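Local coordinates for protein leucine aminopeptidase (Parabacteroides distasonis, PDB 3TC8) that probably acts as a zinc-dependent exopeptidase of the M28 family, removing residues from the amino end of peptides, and carries a bound zinc ion, at residues Leu233-Phe239 against Lys296-Thr301. Residues are numbered along the deposited sequence; the frame is centred on the assembly and turned at random.
Sequences LGYGKYF and KAAGQT
Leu233 lays its CD1 against the backbone of the neighbouring helix, 4.0 Å from Thr301 CA. Gly234 then ends helix 213-233 in a Schellman motif, its positive phi (92°) turning the chain so that Tyr235 faces helix 292-308. The tyrosine ring lies flat on that helix: Ala297 CA sits 3.7 Å from the ring centroid, 9° off the ring normal, a CH-pi contact, while Leu233 O lies over the opposite face. With CG anti to the carbonyl carbon (chi1 -60°), the ring reaches across the helix, and OH arrives beside the aliphatic part of Lys296, 3.7 Å from its CG. Lys296 NZ is itself turned to Gln300 OE1 and forms a salt bridge with Asp21, tying the N-terminal segment to the same helix. With an alanine at Tyr235, Ala297 CA would probably lose its aromatic cover, its CB would keep only Tyr238 of the two tyrosines, and the Lys296 methylenes would lose the hydroxyl beside them. Further along, Tyr238 brings CD2 to 3.5 Å from Ala297 CB, the methyl group that also touches Tyr235 CD1. Phe239 carries Thr301 CG2 over one ring face and meets Ala297 O at its edge, 3.6 Å from CE1. That carbonyl is gripped within its own helix by Thr301 OG1 at 2.8 Å and, more loosely, by Thr301 N. Phe209 and Trp227 pack edge-to-face with Phe239. Away from the zinc site, this is a helix-to-strand connection seated on the C-terminal helix of an M28-family alpha/beta fold, its tyrosines on the Ala297 methyl and Phe239 on the Ala297 carbonyl and Thr301.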
# COMPACT_ATOMS: atom_id res chain seq x y z
N LEU A 233 -17.43 -11.40 7.81
CA LEU A 233 -16.57 -11.42 9.00
C LEU A 233 -16.95 -10.42 10.07
O LEU A 233 -16.32 -10.44 11.14
CB LEU A 233 -15.12 -11.18 8.59
CG LEU A 233 -14.48 -12.21 7.71
CD1 LEU A 233 -13.16 -11.71 7.22
CD2 LEU A 233 -14.37 -13.55 8.44
N GLY A 234 -17.88 -9.52 9.80
CA GLY A 234 -18.29 -8.53 10.75
C GLY A 234 -17.53 -7.20 10.68
O GLY A 234 -17.60 -6.44 11.63
N TYR A 235 -16.92 -6.92 9.53
CA TYR A 235 -16.14 -5.69 9.36
C TYR A 235 -16.81 -4.69 8.46
O TYR A 235 -16.17 -3.79 7.90
CB TYR A 235 -14.76 -6.02 8.83
CG TYR A 235 -13.94 -6.93 9.74
CD1 TYR A 235 -13.72 -6.60 11.05
CD2 TYR A 235 -13.36 -8.10 9.26
CE1 TYR A 235 -12.98 -7.43 11.90
CE2 TYR A 235 -12.64 -8.94 10.09
CZ TYR A 235 -12.45 -8.60 11.40
OH TYR A 235 -11.75 -9.47 12.20
N GLY A 236 -18.13 -4.75 8.35
CA GLY A 236 -18.87 -3.78 7.55
C GLY A 236 -18.84 -2.36 8.02
O GLY A 236 -19.10 -1.46 7.22
N LYS A 237 -18.45 -2.10 9.27
CA LYS A 237 -18.29 -0.69 9.70
C LYS A 237 -17.04 -0.05 9.11
O LYS A 237 -16.92 1.17 9.11
CB LYS A 237 -18.31 -0.53 11.18
CG LYS A 237 -17.14 -1.02 11.89
CD LYS A 237 -17.50 -1.17 13.37
CE LYS A 237 -16.28 -1.37 14.24
NZ LYS A 237 -15.65 -0.07 14.54
N TYR A 238 -16.12 -0.87 8.62
CA TYR A 238 -14.95 -0.43 7.90
C TYR A 238 -15.11 -0.51 6.40
O TYR A 238 -14.77 0.43 5.70
CB TYR A 238 -13.69 -1.23 8.31
CG TYR A 238 -13.31 -1.04 9.75
CD1 TYR A 238 -12.59 0.08 10.15
CD2 TYR A 238 -13.74 -1.92 10.72
CE1 TYR A 238 -12.27 0.27 11.49
CE2 TYR A 238 -13.42 -1.72 12.06
CZ TYR A 238 -12.73 -0.62 12.44
OH TYR A 238 -12.44 -0.43 13.78
N PHE A 239 -15.60 -1.64 5.88
CA PHE A 239 -15.84 -1.81 4.46
C PHE A 239 -17.25 -1.38 4.13
O PHE A 239 -18.19 -2.18 4.17
CB PHE A 239 -15.57 -3.25 4.05
CG PHE A 239 -14.11 -3.62 4.07
CD1 PHE A 239 -13.47 -4.00 5.24
CD2 PHE A 239 -13.37 -3.65 2.90
CE1 PHE A 239 -12.13 -4.33 5.26
CE2 PHE A 239 -12.05 -3.98 2.91
CZ PHE A 239 -11.45 -4.32 4.08
N LYS A 296 -6.79 -4.86 11.82
CA LYS A 296 -7.40 -6.19 11.87
C LYS A 296 -8.45 -6.35 10.79
O LYS A 296 -8.52 -7.38 10.11
CB LYS A 296 -7.99 -6.42 13.26
CG LYS A 296 -8.69 -7.78 13.42
CD LYS A 296 -7.78 -8.97 13.23
CE LYS A 296 -8.43 -10.23 13.73
NZ LYS A 296 -7.63 -11.45 13.45
N ALA A 297 -9.33 -5.36 10.66
CA ALA A 297 -10.42 -5.45 9.68
C ALA A 297 -9.85 -5.60 8.27
O ALA A 297 -10.29 -6.44 7.50
CB ALA A 297 -11.32 -4.23 9.78
N ALA A 298 -8.87 -4.75 7.91
CA ALA A 298 -8.28 -4.83 6.60
C ALA A 298 -7.57 -6.14 6.39
O ALA A 298 -7.72 -6.82 5.36
CB ALA A 298 -7.36 -3.64 6.37
N GLY A 299 -6.70 -6.49 7.33
CA GLY A 299 -5.86 -7.64 7.16
C GLY A 299 -6.59 -8.97 7.18
O GLY A 299 -6.25 -9.86 6.37
N GLN A 300 -7.52 -9.12 8.11
CA GLN A 300 -8.25 -10.37 8.18
C GLN A 300 -9.12 -10.56 6.94
O GLN A 300 -9.27 -11.70 6.47
CB GLN A 300 -9.09 -10.43 9.47
CG GLN A 300 -9.59 -11.85 9.75
CD GLN A 300 -8.47 -12.79 10.03
OE1 GLN A 300 -7.61 -12.50 10.85
NE2 GLN A 300 -8.40 -13.91 9.31
N THR A 301 -9.69 -9.48 6.43
CA THR A 301 -10.48 -9.58 5.19
C THR A 301 -9.62 -10.06 4.04
O THR A 301 -10.02 -10.95 3.27
CB THR A 301 -11.18 -8.24 4.89
OG1 THR A 301 -12.08 -7.92 5.94
CG2 THR A 301 -11.92 -8.25 3.55